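Long-range contacts in synaptic vesicle glycoprotein 2C (Homo sapiens, PDB 5JLV), which probably acts in synaptic vesicle function and, through the luminal domain described here, serves as a neuronal receptor for botulinum neurotoxin A: residues 44-49 with 64-69; 70-75 with 88-93; 35-40 with 58-63. One frame throughout, in Å; residues are numbered along the deposited sequence.

Contact 1 (44-49 with 64-69); sequences GMEYDN and DSVFKS
Glu-46, Tyr-47 and Asp-48 pair in parallel with Val-66, Phe-67 and Lys-68, and backbone bonds alternate from Met-45 O to Val-66 N at 2.9 Å, Val-66 O to Tyr-47 N, Tyr-47 O to Lys-68 N and Lys-68 O to Asn-49 N. The rings of Tyr-47 and Phe-67 run alongside each other, their planes at 23° and laterally displaced. Tyr-47 CD2 rests over one face of Phe-67, toward its rim, and approaches Phe-67 CE2 to 3.5 Å. Both rings have CG anti to the carbonyl carbon (chi1 -52° and -62°), which keeps them in step. Each residue pairs with that twenty positions on, the repeat of one coil in the pentapeptide-repeat quadrilateral beta-helix, and Phe-87 carries the aromatic ladder on beyond Phe-67. On the opposite face, extended Glu-46 lies beside Val-66, its CG 4.0 Å from Val-66 CB. Lys-68, bent near its end, brings NZ from above the carboxylate plane into a salt bridge with Glu-46 OE2 at 3.1 Å. Asp-48 lies alongside this lysine, OD1 3.4 Å from Lys-68 CB, and Lys-27 adds long, weak ion pairs to both acids. Ser-65 OG, bonded to Lys-63 O, sits at the edge of the Tyr-47 ring.

Contact 2 (70-75 with 88-93); sequences CTFEDV and IDTVFD
Phe-72, Asp-93 and Cys-70 lose the most surface where strand 71-73 runs parallel to strand 91-93, one coil further along the beta-helix. Phe-72 lies alongside Phe-92, both rings pointing inward. Their planes are 15° apart and the rings are strongly offset, the closest approach being Phe-72 CD1 to Phe-92 CE2 at 3.5 Å. The methyl of Thr-90 meets the edge of the Phe-72 ring. Phe-52 stacks on Phe-72 and Phe-112 on Phe-92, so the aromatic ladder continues into the neighbouring coils. Cys-70 is held at both ends of its backbone. Its N-H donates to Thr-90 OG1 at 3.2 Å, and Cys-70 O accepts from Val-91 N at 3.0 Å. The Thr-90 hydroxyl donates a hydrogen bond to Ile-88 O, 2.9 Å from OG1, from above the carbonyl plane, so this oxygen couples the turn before strand 91-93 to the partner strand. Cys-70 O also accepts a bond from a basic side chain of another protein chain.

Asp-93 is fixed through its backbone, with N bonded to Phe-72 O at 2.7 Å and O receiving Asp-74 N. Its side chain, with CG anti to the backbone N (chi1 -172°), stands beside Glu-73 on the outward face. There Glu-73 OE2 and Asp-93 OD2 come within 3.5 Å, the carboxylate planes nearly perpendicular. Like charges this close would probably raise the proton affinity of one of the acids.

Contact 3 (35-40 with 58-63); sequences FTMENQ and KSVTFK
Met-37 to Gln-40 meet Lys-58 to Thr-61 at a corner of the quadrilateral beta-helix of this pentapeptide-repeat domain, where the chain leaves one flat face and begins the next. Glu-38 pairs in parallel with Lys-58 before the turn, and Gln-40 with Val-60 after it. Asn-39 and Ser-59 occupy the corner itself, stacked one coil apart and both in the left-handed backbone conformation (phi 52° in each), which swings the following strand out of the plane of the preceding one.

Backbone hydrogen bonds continue round this bend. Lys-58 N donates to Met-37 O at 2.8 Å, and Asn-39 N donates to Lys-58 O at 2.9 Å. Beyond the corner, Gln-40 N makes a weak bond to Ser-59 O before Thr-61 N meets Gln-40 O at 3.0 Å.

Apolar contacts gather on the inner side. Met-37 crosses Val-60 at about a right angle, and Met-37 CG lies 4.1 Å from Val-60 CG2. The same valine methyl presses against the backbone, 3.4 Å from Met-37 O. At its far end the methionine is bent at chi3 (-58°), and its sulfur makes an oblique Met-aromatic contact in which Met-37 SD is 4.2 Å from Phe-62 CZ. Phe-57 packs against both Met-37 and Phe-62. Gln-40, on the same face as Val-60, bonds through OE1 to His-42 NE2.

Charged and polar side chains occupy the outer side. The extended chains of Glu-38 and Lys-58 touch through their methylenes, whereas Glu-38 OE1 and Lys-58 NZ remain 5.0 Å apart, too far for a salt bridge. Thr-36 CG2 packs on the outer methylenes of the same lysine. Ser-59 OG takes a weak bond with Asn-79 ND2. At the apex of the corner, Asn-39 ND2 lies 3.7 Å from Ser-59 CB.

Each contact joins residues twenty positions apart; contacts 1 and 2 each lie in a wall of one beta-helix, and contact 3 turns the corner between two others. Contacts 1 and 2, with centres 12 Å apart, are coupled by probable hydrogen bonds from Ile-88 N to Phe-67 O (2.8 Å) and from Ser-69 N to Ile-88 O. Contact 3 leads into contact 1 along the chain, and Phe-62 CD2 reaches Phe-67 CZ at 3.6 Å. Contacts 2 and 3 lie on opposite sides of the chain's centre, their nearest atoms about 6 Å apart. Glycan sugars come within about 4 Å of the side chains of Asp-64 and Asp-89, and contact 2 also meets another protein chain.

Contact 1 (44-49 with 64-69)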
ATOM      1  N   GLY C  44       3.596  -9.086 -35.391  1.00 37.48           N
ATOM      2  CA  GLY C  44       2.852 -10.225 -34.837  1.00 44.14           C
ATOM      3  C   GLY C  44       3.623 -11.146 -33.899  1.00 45.76           C
ATOM      4  O   GLY C  44       3.211 -12.281 -33.660  1.00 46.41           O
ATOM      5  N   MET C  45       4.731 -10.658 -33.358  1.00 39.30           N
ATOM      6  CA  MET C  45       5.592 -11.471 -32.510  1.00 41.24           C
ATOM      7  C   MET C  45       5.386 -11.182 -31.024  1.00 41.94           C
ATOM      8  O   MET C  45       5.100 -10.042 -30.639  1.00 36.51           O
ATOM      9  CB  MET C  45       7.060 -11.215 -32.860  1.00 49.06           C
ATOM     10  CG  MET C  45       7.441 -11.524 -34.299  1.00 60.61           C
ATOM     11  SD  MET C  45       7.099 -13.236 -34.724  1.00 90.34           S
ATOM     12  CE  MET C  45       8.091 -14.109 -33.510  1.00 86.14           C
ATOM     13  N   GLU C  46       5.544 -12.211 -30.193  1.00 36.67           N
ATOM     14  CA  GLU C  46       5.702 -12.002 -28.764  1.00 40.28           C
ATOM     15  C   GLU C  46       7.177 -12.106 -28.359  1.00 41.91           C
ATOM     16  O   GLU C  46       7.940 -12.892 -28.936  1.00 45.37           O
ATOM     17  CB  GLU C  46       4.833 -12.967 -27.945  1.00 37.46           C
ATOM     18  CG  GLU C  46       4.890 -12.690 -26.444  1.00 36.77           C
ATOM     19  CD  GLU C  46       3.866 -13.462 -25.637  1.00 47.02           C
ATOM     20  OE1 GLU C  46       2.828 -13.867 -26.205  1.00 54.33           O
ATOM     21  OE2 GLU C  46       4.090 -13.648 -24.419  1.00 43.07           O
ATOM     22  N   TYR C  47       7.570 -11.292 -27.385  1.00 34.70           N
ATOM     23  CA  TYR C  47       8.913 -11.310 -26.837  1.00 34.89           C
ATOM     24  C   TYR C  47       8.815 -11.426 -25.308  1.00 34.64           C
ATOM     25  O   TYR C  47       8.329 -10.503 -24.644  1.00 33.25           O
ATOM     26  CB  TYR C  47       9.685 -10.031 -27.244  1.00 33.76           C
ATOM     27  CG  TYR C  47       9.673  -9.761 -28.748  1.00 34.11           C
ATOM     28  CD1 TYR C  47      10.623 -10.350 -29.591  1.00 35.48           C
ATOM     29  CD2 TYR C  47       8.693  -8.950 -29.327  1.00 32.91           C
ATOM     30  CE1 TYR C  47      10.611 -10.115 -30.965  1.00 35.81           C
ATOM     31  CE2 TYR C  47       8.676  -8.711 -30.698  1.00 33.17           C
ATOM     32  CZ  TYR C  47       9.638  -9.297 -31.508  1.00 36.30           C
ATOM     33  OH  TYR C  47       9.617  -9.080 -32.864  1.00 37.76           O
ATOM     34  N   ASP C  48       9.236 -12.581 -24.778  1.00 36.26           N
ATOM     35  CA  ASP C  48       9.198 -12.879 -23.337  1.00 42.53           C
ATOM     36  C   ASP C  48      10.606 -12.758 -22.795  1.00 45.29           C
ATOM     37  O   ASP C  48      11.541 -13.347 -23.360  1.00 38.07           O
ATOM     38  CB  ASP C  48       8.721 -14.322 -23.080  1.00 38.71           C
ATOM     39  CG  ASP C  48       7.214 -14.478 -23.174  1.00 58.33           C
ATOM     40  OD1 ASP C  48       6.519 -13.513 -23.559  1.00 53.94           O
ATOM     41  OD2 ASP C  48       6.718 -15.591 -22.864  1.00 69.20           O
ATOM     42  N   ASN C  49      10.764 -12.003 -21.708  1.00 36.68           N
ATOM     43  CA  ASN C  49      12.062 -11.871 -21.034  1.00 36.69           C
ATOM     44  C   ASN C  49      13.183 -11.448 -21.984  1.00 37.76           C
ATOM     45  O   ASN C  49      14.294 -11.973 -21.944  1.00 41.46           O
ATOM     46  CB  ASN C  49      12.403 -13.168 -20.289  1.00 39.59           C
ATOM     47  CG  ASN C  49      11.300 -13.587 -19.342  1.00 53.97           C
ATOM     48  OD1 ASN C  49      11.175 -13.044 -18.248  1.00 55.00           O
ATOM     49  ND2 ASN C  49      10.463 -14.527 -19.777  1.00 58.54           N
ATOM     50  N   ASP C  64       1.978  -4.801 -33.982  1.00 36.98           N
ATOM     51  CA  ASP C  64       1.110  -5.888 -33.479  1.00 39.44           C
ATOM     52  C   ASP C  64       1.884  -6.893 -32.625  1.00 34.21           C
ATOM     53  O   ASP C  64       1.701  -8.093 -32.756  1.00 37.80           O
ATOM     54  CB  ASP C  64       0.394  -6.629 -34.629  1.00 44.45           C
ATOM     55  CG  ASP C  64      -0.399  -5.704 -35.531  1.00 54.40           C
ATOM     56  OD1 ASP C  64      -0.936  -4.690 -35.048  1.00 50.98           O
ATOM     57  OD2 ASP C  64      -0.497  -6.002 -36.737  1.00 68.43           O
ATOM     58  N   SER C  65       2.759  -6.389 -31.768  1.00 31.75           N
ATOM     59  CA  SER C  65       3.653  -7.240 -31.018  1.00 36.44           C
ATOM     60  C   SER C  65       3.375  -7.145 -29.539  1.00 35.42           C
ATOM     61  O   SER C  65       2.803  -6.157 -29.067  1.00 38.66           O
ATOM     62  CB  SER C  65       5.110  -6.879 -31.318  1.00 40.94           C
ATOM     63  OG  SER C  65       5.443  -7.243 -32.648  1.00 49.09           O
ATOM     64  N   VAL C  66       3.758  -8.189 -28.813  1.00 33.03           N
ATOM     65  CA  VAL C  66       3.602  -8.241 -27.368  1.00 36.13           C
ATOM     66  C   VAL C  66       4.989  -8.351 -26.713  1.00 32.18           C
ATOM     67  O   VAL C  66       5.817  -9.160 -27.124  1.00 32.21           O
ATOM     68  CB  VAL C  66       2.691  -9.414 -26.934  1.00 39.41           C
ATOM     69  CG1 VAL C  66       2.631  -9.528 -25.406  1.00 34.22           C
ATOM     70  CG2 VAL C  66       1.290  -9.236 -27.507  1.00 40.57           C
ATOM     71  N   PHE C  67       5.245  -7.501 -25.729  1.00 28.73           N
ATOM     72  CA  PHE C  67       6.476  -7.578 -24.948  1.00 30.34           C
ATOM     73  C   PHE C  67       6.112  -7.910 -23.506  1.00 31.57           C
ATOM     74  O   PHE C  67       5.485  -7.093 -22.814  1.00 32.71           O
ATOM     75  CB  PHE C  67       7.259  -6.252 -25.013  1.00 28.40           C
ATOM     76  CG  PHE C  67       7.707  -5.871 -26.397  1.00 30.69           C
ATOM     77  CD1 PHE C  67       6.830  -5.243 -27.284  1.00 29.55           C
ATOM     78  CD2 PHE C  67       9.018  -6.112 -26.811  1.00 32.15           C
ATOM     79  CE1 PHE C  67       7.244  -4.886 -28.562  1.00 35.86           C
ATOM     80  CE2 PHE C  67       9.437  -5.767 -28.093  1.00 33.27           C
ATOM     81  CZ  PHE C  67       8.548  -5.147 -28.967  1.00 33.58           C
ATOM     82  N   LYS C  68       6.482  -9.117 -23.066  1.00 29.04           N
ATOM     83  CA  LYS C  68       6.240  -9.561 -21.681  1.00 31.43           C
ATOM     84  C   LYS C  68       7.538  -9.674 -20.861  1.00 33.54           C
ATOM     85  O   LYS C  68       8.459 -10.391 -21.250  1.00 30.16           O
ATOM     86  CB  LYS C  68       5.493 -10.905 -21.657  1.00 32.98           C
ATOM     87  CG  LYS C  68       4.851 -11.212 -20.304  1.00 50.79           C
ATOM     88  CD  LYS C  68       4.240 -12.614 -20.239  1.00 65.48           C
ATOM     89  CE  LYS C  68       2.775 -12.630 -20.670  1.00 67.53           C
ATOM     90  NZ  LYS C  68       2.590 -12.305 -22.118  1.00 66.87           N
ATOM     91  N   SER C  69       7.582  -8.978 -19.716  1.00 27.00           N
ATOM     92  CA  SER C  69       8.736  -9.023 -18.797  1.00 33.69           C
ATOM     93  C   SER C  69      10.038  -8.702 -19.506  1.00 30.42           C
ATOM     94  O   SER C  69      11.061  -9.325 -19.240  1.00 29.98           O
ATOM     95  CB  SER C  69       8.848 -10.388 -18.103  1.00 35.81           C
ATOM     96  OG  SER C  69       7.645 -10.699 -17.454  1.00 40.17           O
TER

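Contact 2 (70-75 with 88-93)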
ATOM      1  N   CYS C  70       9.986  -7.746 -20.429  1.00 30.60           N
ATOM      2  CA  CYS C  70      11.180  -7.322 -21.123  1.00 25.26           C
ATOM      3  C   CYS C  70      11.845  -6.198 -20.356  1.00 33.07           C
ATOM      4  O   CYS C  70      11.231  -5.601 -19.458  1.00 31.29           O
ATOM      5  CB  CYS C  70      10.858  -6.921 -22.554  1.00 28.56           C
ATOM      6  SG  CYS C  70      10.387  -8.342 -23.582  1.00 35.41           S
ATOM      7  N   THR C  71      13.120  -5.967 -20.662  1.00 30.29           N
ATOM      8  CA  THR C  71      13.881  -4.839 -20.135  1.00 31.04           C
ATOM      9  C   THR C  71      14.499  -4.091 -21.308  1.00 27.26           C
ATOM     10  O   THR C  71      15.208  -4.688 -22.132  1.00 36.59           O
ATOM     11  CB  THR C  71      15.010  -5.309 -19.190  1.00 36.15           C
ATOM     12  OG1 THR C  71      14.455  -6.035 -18.090  1.00 39.93           O
ATOM     13  CG2 THR C  71      15.818  -4.124 -18.653  1.00 37.93           C
ATOM     14  N   PHE C  72      14.194  -2.801 -21.405  1.00 28.81           N
ATOM     15  CA  PHE C  72      14.890  -1.896 -22.314  1.00 28.52           C
ATOM     16  C   PHE C  72      15.781  -1.011 -21.462  1.00 37.35           C
ATOM     17  O   PHE C  72      15.289  -0.287 -20.586  1.00 35.16           O
ATOM     18  CB  PHE C  72      13.895  -1.039 -23.103  1.00 26.94           C
ATOM     19  CG  PHE C  72      13.078  -1.812 -24.118  1.00 33.48           C
ATOM     20  CD1 PHE C  72      11.924  -2.514 -23.732  1.00 34.70           C
ATOM     21  CD2 PHE C  72      13.440  -1.821 -25.462  1.00 27.31           C
ATOM     22  CE1 PHE C  72      11.165  -3.210 -24.672  1.00 28.25           C
ATOM     23  CE2 PHE C  72      12.680  -2.519 -26.404  1.00 29.65           C
ATOM     24  CZ  PHE C  72      11.547  -3.212 -26.009  1.00 29.55           C
ATOM     25  N   GLU C  73      17.093  -1.091 -21.684  1.00 27.60           N
ATOM     26  CA  GLU C  73      18.049  -0.419 -20.811  1.00 29.76           C
ATOM     27  C   GLU C  73      19.157   0.276 -21.590  1.00 42.78           C
ATOM     28  O   GLU C  73      19.843  -0.354 -22.404  1.00 43.53           O
ATOM     29  CB  GLU C  73      18.649  -1.416 -19.826  1.00 37.12           C
ATOM     30  CG  GLU C  73      19.593  -0.809 -18.821  1.00 44.17           C
ATOM     31  CD  GLU C  73      20.000  -1.806 -17.764  1.00 58.54           C
ATOM     32  OE1 GLU C  73      21.097  -2.386 -17.888  1.00 67.89           O
ATOM     33  OE2 GLU C  73      19.211  -2.027 -16.821  1.00 70.06           O
ATOM     34  N   ASP C  74      19.325   1.576 -21.330  1.00 46.00           N
ATOM     35  CA  ASP C  74      20.322   2.410 -22.020  1.00 47.68           C
ATOM     36  C   ASP C  74      20.185   2.318 -23.538  1.00 43.68           C
ATOM     37  O   ASP C  74      21.171   2.102 -24.246  1.00 42.69           O
ATOM     38  CB  ASP C  74      21.757   2.054 -21.584  1.00 53.44           C
ATOM     39  CG  ASP C  74      22.067   2.501 -20.161  1.00 65.80           C
ATOM     40  OD1 ASP C  74      21.564   3.567 -19.744  1.00 61.93           O
ATOM     41  OD2 ASP C  74      22.827   1.791 -19.461  1.00 73.97           O
ATOM     42  N   VAL C  75      18.959   2.474 -24.030  1.00 30.87           N
ATOM     43  CA  VAL C  75      18.709   2.418 -25.463  1.00 34.82           C
ATOM     44  C   VAL C  75      18.419   3.803 -26.040  1.00 39.22           C
ATOM     45  O   VAL C  75      17.830   4.670 -25.364  1.00 34.52           O
ATOM     46  CB  VAL C  75      17.609   1.388 -25.856  1.00 43.39           C
ATOM     47  CG1 VAL C  75      17.715   0.115 -25.019  1.00 37.40           C
ATOM     48  CG2 VAL C  75      16.223   1.978 -25.751  1.00 43.52           C
ATOM     49  N   ILE C  88       3.786  -5.588 -21.216  1.00 27.32           N
ATOM     50  CA  ILE C  88       3.338  -6.179 -19.951  1.00 25.98           C
ATOM     51  C   ILE C  88       4.536  -6.386 -19.026  1.00 25.69           C
ATOM     52  O   ILE C  88       5.533  -6.975 -19.438  1.00 30.64           O
ATOM     53  CB  ILE C  88       2.652  -7.547 -20.186  1.00 27.95           C
ATOM     54  CG1 ILE C  88       1.366  -7.372 -21.019  1.00 30.34           C
ATOM     55  CG2 ILE C  88       2.346  -8.249 -18.854  1.00 30.70           C
ATOM     56  CD1 ILE C  88       0.997  -8.591 -21.837  1.00 32.19           C
ATOM     57  N   ASP C  89       4.424  -5.926 -17.776  1.00 20.89           N
ATOM     58  CA  ASP C  89       5.483  -6.121 -16.761  1.00 23.88           C
ATOM     59  C   ASP C  89       6.890  -5.777 -17.303  1.00 26.51           C
ATOM     60  O   ASP C  89       7.868  -6.484 -17.034  1.00 31.35           O
ATOM     61  CB  ASP C  89       5.484  -7.573 -16.236  1.00 31.98           C
ATOM     62  CG  ASP C  89       4.163  -7.984 -15.569  1.00 46.66           C
ATOM     63  OD1 ASP C  89       3.250  -7.143 -15.361  1.00 39.84           O
ATOM     64  OD2 ASP C  89       4.044  -9.179 -15.235  1.00 58.12           O
ATOM     65  N   THR C  90       6.975  -4.716 -18.095  1.00 26.52           N
ATOM     66  CA  THR C  90       8.197  -4.399 -18.821  1.00 26.49           C
ATOM     67  C   THR C  90       8.823  -3.152 -18.210  1.00 28.79           C
ATOM     68  O   THR C  90       8.115  -2.265 -17.709  1.00 29.26           O
ATOM     69  CB  THR C  90       7.918  -4.262 -20.339  1.00 31.47           C
ATOM     70  OG1 THR C  90       7.659  -5.557 -20.885  1.00 25.98           O
ATOM     71  CG2 THR C  90       9.096  -3.617 -21.107  1.00 30.89           C
ATOM     72  N   VAL C  91      10.151  -3.113 -18.206  1.00 28.96           N
ATOM     73  CA  VAL C  91      10.894  -2.015 -17.596  1.00 27.22           C
ATOM     74  C   VAL C  91      11.618  -1.226 -18.678  1.00 31.72           C
ATOM     75  O   VAL C  91      12.291  -1.803 -19.547  1.00 30.83           O
ATOM     76  CB  VAL C  91      11.900  -2.540 -16.560  1.00 34.87           C
ATOM     77  CG1 VAL C  91      12.767  -1.407 -16.011  1.00 32.37           C
ATOM     78  CG2 VAL C  91      11.161  -3.270 -15.442  1.00 31.58           C
ATOM     79  N   PHE C  92      11.445   0.092 -18.638  1.00 23.98           N
ATOM     80  CA  PHE C  92      12.150   0.996 -19.520  1.00 22.29           C
ATOM     81  C   PHE C  92      13.093   1.850 -18.672  1.00 28.77           C
ATOM     82  O   PHE C  92      12.670   2.808 -18.004  1.00 27.21           O
ATOM     83  CB  PHE C  92      11.159   1.867 -20.292  1.00 27.20           C
ATOM     84  CG  PHE C  92      10.145   1.074 -21.092  1.00 29.86           C
ATOM     85  CD1 PHE C  92       8.907   0.739 -20.542  1.00 31.01           C
ATOM     86  CD2 PHE C  92      10.430   0.666 -22.388  1.00 29.46           C
ATOM     87  CE1 PHE C  92       7.973   0.010 -21.282  1.00 30.98           C
ATOM     88  CE2 PHE C  92       9.496  -0.061 -23.133  1.00 25.90           C
ATOM     89  CZ  PHE C  92       8.276  -0.393 -22.574  1.00 28.40           C
ATOM     90  N   ASP C  93      14.369   1.470 -18.687  1.00 24.94           N
ATOM     91  CA  ASP C  93      15.384   2.037 -17.803  1.00 25.32           C
ATOM     92  C   ASP C  93      16.393   2.859 -18.601  1.00 36.14           C
ATOM     93  O   ASP C  93      17.212   2.315 -19.354  1.00 31.50           O
ATOM     94  CB  ASP C  93      16.091   0.915 -17.027  1.00 25.49           C
ATOM     95  CG  ASP C  93      17.035   1.439 -15.952  1.00 37.08           C
ATOM     96  OD1 ASP C  93      17.226   2.667 -15.851  1.00 39.74           O
ATOM     97  OD2 ASP C  93      17.608   0.610 -15.211  1.00 45.35           O
TER

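Contact 3 (35-40 with 58-63)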
ATOM      1  N   PHE C  35      23.316  -4.844 -29.599  1.00 61.81           N
ATOM      2  CA  PHE C  35      23.934  -4.347 -30.829  1.00 73.31           C
ATOM      3  C   PHE C  35      22.926  -3.523 -31.624  1.00 73.71           C
ATOM      4  O   PHE C  35      21.711  -3.650 -31.417  1.00 70.10           O
ATOM      5  CB  PHE C  35      24.455  -5.514 -31.690  1.00 61.67           C
ATOM      6  CG  PHE C  35      23.526  -6.705 -31.738  1.00 69.36           C
ATOM      7  CD1 PHE C  35      23.680  -7.769 -30.835  1.00 67.35           C
ATOM      8  CD2 PHE C  35      22.506  -6.777 -32.685  1.00 64.64           C
ATOM      9  CE1 PHE C  35      22.831  -8.867 -30.875  1.00 63.72           C
ATOM     10  CE2 PHE C  35      21.655  -7.879 -32.726  1.00 69.84           C
ATOM     11  CZ  PHE C  35      21.819  -8.923 -31.821  1.00 66.58           C
ATOM     12  N   THR C  36      23.430  -2.688 -32.530  1.00 58.71           N
ATOM     13  CA  THR C  36      22.571  -1.851 -33.370  1.00 57.45           C
ATOM     14  C   THR C  36      21.500  -2.693 -34.074  1.00 57.71           C
ATOM     15  O   THR C  36      21.790  -3.764 -34.599  1.00 57.47           O
ATOM     16  CB  THR C  36      23.397  -1.053 -34.411  1.00 69.48           C
ATOM     17  OG1 THR C  36      24.321  -0.189 -33.731  1.00 65.20           O
ATOM     18  CG2 THR C  36      22.490  -0.210 -35.317  1.00 56.58           C
ATOM     19  N   MET C  37      20.258  -2.217 -34.028  1.00 56.17           N
ATOM     20  CA  MET C  37      19.170  -2.780 -34.827  1.00 59.87           C
ATOM     21  C   MET C  37      18.719  -1.713 -35.833  1.00 64.40           C
ATOM     22  O   MET C  37      18.384  -0.586 -35.452  1.00 55.08           O
ATOM     23  CB  MET C  37      18.009  -3.219 -33.928  1.00 56.59           C
ATOM     24  CG  MET C  37      17.090  -4.267 -34.546  1.00 62.75           C
ATOM     25  SD  MET C  37      15.785  -4.849 -33.428  1.00 81.22           S
ATOM     26  CE  MET C  37      16.766  -5.472 -32.060  1.00 57.19           C
ATOM     27  N   GLU C  38      18.721  -2.068 -37.114  1.00 55.59           N
ATOM     28  CA  GLU C  38      18.602  -1.081 -38.173  1.00 55.61           C
ATOM     29  C   GLU C  38      17.772  -1.586 -39.356  1.00 64.26           C
ATOM     30  O   GLU C  38      17.948  -2.716 -39.814  1.00 56.37           O
ATOM     31  CB  GLU C  38      19.997  -0.668 -38.636  1.00 62.85           C
ATOM     32  CG  GLU C  38      20.058   0.641 -39.407  1.00 68.67           C
ATOM     33  CD  GLU C  38      21.480   1.129 -39.624  1.00 76.93           C
ATOM     34  OE1 GLU C  38      22.433   0.429 -39.209  1.00 78.24           O
ATOM     35  OE2 GLU C  38      21.645   2.217 -40.211  1.00 85.14           O
ATOM     36  N   ASN C  39      16.865  -0.729 -39.835  1.00 56.13           N
ATOM     37  CA  ASN C  39      16.060  -0.979 -41.042  1.00 61.54           C
ATOM     38  C   ASN C  39      15.340  -2.320 -41.033  1.00 63.88           C
ATOM     39  O   ASN C  39      15.586  -3.170 -41.886  1.00 57.69           O
ATOM     40  CB  ASN C  39      16.909  -0.828 -42.314  1.00 60.91           C
ATOM     41  CG  ASN C  39      17.472   0.569 -42.474  1.00 69.44           C
ATOM     42  OD1 ASN C  39      18.668   0.789 -42.288  1.00 77.20           O
ATOM     43  ND2 ASN C  39      16.608   1.528 -42.809  1.00 67.15           N
ATOM     44  N   GLN C  40      14.456  -2.498 -40.053  1.00 42.60           N
ATOM     45  CA  GLN C  40      13.725  -3.747 -39.878  1.00 51.82           C
ATOM     46  C   GLN C  40      12.286  -3.477 -39.501  1.00 44.69           C
ATOM     47  O   GLN C  40      11.992  -2.509 -38.792  1.00 40.67           O
ATOM     48  CB  GLN C  40      14.360  -4.603 -38.774  1.00 52.49           C
ATOM     49  CG  GLN C  40      15.761  -5.115 -39.064  1.00 63.38           C
ATOM     50  CD  GLN C  40      16.413  -5.719 -37.835  1.00 69.55           C
ATOM     51  OE1 GLN C  40      15.728  -6.100 -36.882  1.00 73.95           O
ATOM     52  NE2 GLN C  40      17.737  -5.795 -37.840  1.00 68.24           N
ATOM     53  N   LYS C  58      17.376   2.069 -35.223  1.00 41.70           N
ATOM     54  CA  LYS C  58      17.407   3.038 -36.317  1.00 43.97           C
ATOM     55  C   LYS C  58      16.449   2.577 -37.405  1.00 42.06           C
ATOM     56  O   LYS C  58      16.688   1.543 -38.051  1.00 36.83           O
ATOM     57  CB  LYS C  58      18.829   3.178 -36.884  1.00 51.06           C
ATOM     58  CG  LYS C  58      19.901   3.559 -35.869  1.00 47.29           C
ATOM     59  CD  LYS C  58      21.298   3.529 -36.490  1.00 57.16           C
ATOM     60  CE  LYS C  58      22.360   3.774 -35.423  1.00 63.20           C
ATOM     61  NZ  LYS C  58      23.699   4.072 -35.989  1.00 59.35           N
ATOM     62  N   SER C  59      15.367   3.332 -37.597  1.00 31.61           N
ATOM     63  CA  SER C  59      14.323   2.972 -38.569  1.00 39.06           C
ATOM     64  C   SER C  59      13.856   1.532 -38.334  1.00 36.76           C
ATOM     65  O   SER C  59      13.944   0.677 -39.212  1.00 38.98           O
ATOM     66  CB  SER C  59      14.819   3.158 -40.014  1.00 39.37           C
ATOM     67  OG  SER C  59      15.502   4.387 -40.165  1.00 42.50           O
ATOM     68  N   VAL C  60      13.396   1.277 -37.118  1.00 36.63           N
ATOM     69  CA  VAL C  60      12.873  -0.019 -36.743  1.00 37.75           C
ATOM     70  C   VAL C  60      11.422   0.185 -36.366  1.00 37.61           C
ATOM     71  O   VAL C  60      11.106   1.089 -35.592  1.00 32.64           O
ATOM     72  CB  VAL C  60      13.650  -0.620 -35.543  1.00 40.28           C
ATOM     73  CG1 VAL C  60      12.937  -1.857 -34.987  1.00 37.90           C
ATOM     74  CG2 VAL C  60      15.078  -0.971 -35.946  1.00 44.15           C
ATOM     75  N   THR C  61      10.540  -0.627 -36.941  1.00 36.91           N
ATOM     76  CA  THR C  61       9.155  -0.674 -36.491  1.00 38.87           C
ATOM     77  C   THR C  61       8.791  -2.060 -35.955  1.00 39.35           C
ATOM     78  O   THR C  61       9.052  -3.075 -36.602  1.00 39.11           O
ATOM     79  CB  THR C  61       8.175  -0.261 -37.603  1.00 38.70           C
ATOM     80  OG1 THR C  61       8.421   1.103 -37.954  1.00 43.90           O
ATOM     81  CG2 THR C  61       6.733  -0.391 -37.128  1.00 40.20           C
ATOM     82  N   PHE C  62       8.221  -2.079 -34.754  1.00 33.42           N
ATOM     83  CA  PHE C  62       7.515  -3.238 -34.236  1.00 34.93           C
ATOM     84  C   PHE C  62       6.026  -2.977 -34.403  1.00 34.32           C
ATOM     85  O   PHE C  62       5.542  -1.905 -34.046  1.00 38.85           O
ATOM     86  CB  PHE C  62       7.828  -3.432 -32.746  1.00 31.68           C
ATOM     87  CG  PHE C  62       9.239  -3.855 -32.465  1.00 36.37           C
ATOM     88  CD1 PHE C  62      10.233  -2.911 -32.240  1.00 33.23           C
ATOM     89  CD2 PHE C  62       9.571  -5.206 -32.384  1.00 40.34           C
ATOM     90  CE1 PHE C  62      11.533  -3.302 -31.969  1.00 34.53           C
ATOM     91  CE2 PHE C  62      10.873  -5.603 -32.112  1.00 37.97           C
ATOM     92  CZ  PHE C  62      11.858  -4.646 -31.909  1.00 36.48           C
ATOM     93  N   LYS C  63       5.297  -3.945 -34.927  1.00 34.12           N
ATOM     94  CA  LYS C  63       3.866  -3.781 -35.134  1.00 34.57           C
ATOM     95  C   LYS C  63       3.104  -5.019 -34.671  1.00 40.94           C
ATOM     96  O   LYS C  63       3.545  -6.148 -34.910  1.00 42.05           O
ATOM     97  CB  LYS C  63       3.594  -3.450 -36.608  1.00 38.40           C
ATOM     98  CG  LYS C  63       2.140  -3.480 -37.038  1.00 52.94           C
ATOM     99  CD  LYS C  63       1.990  -3.035 -38.498  1.00 65.41           C
ATOM    100  CE  LYS C  63       3.176  -3.474 -39.356  1.00 71.03           C
ATOM    101  NZ  LYS C  63       2.855  -3.533 -40.807  1.00 78.52           N
TER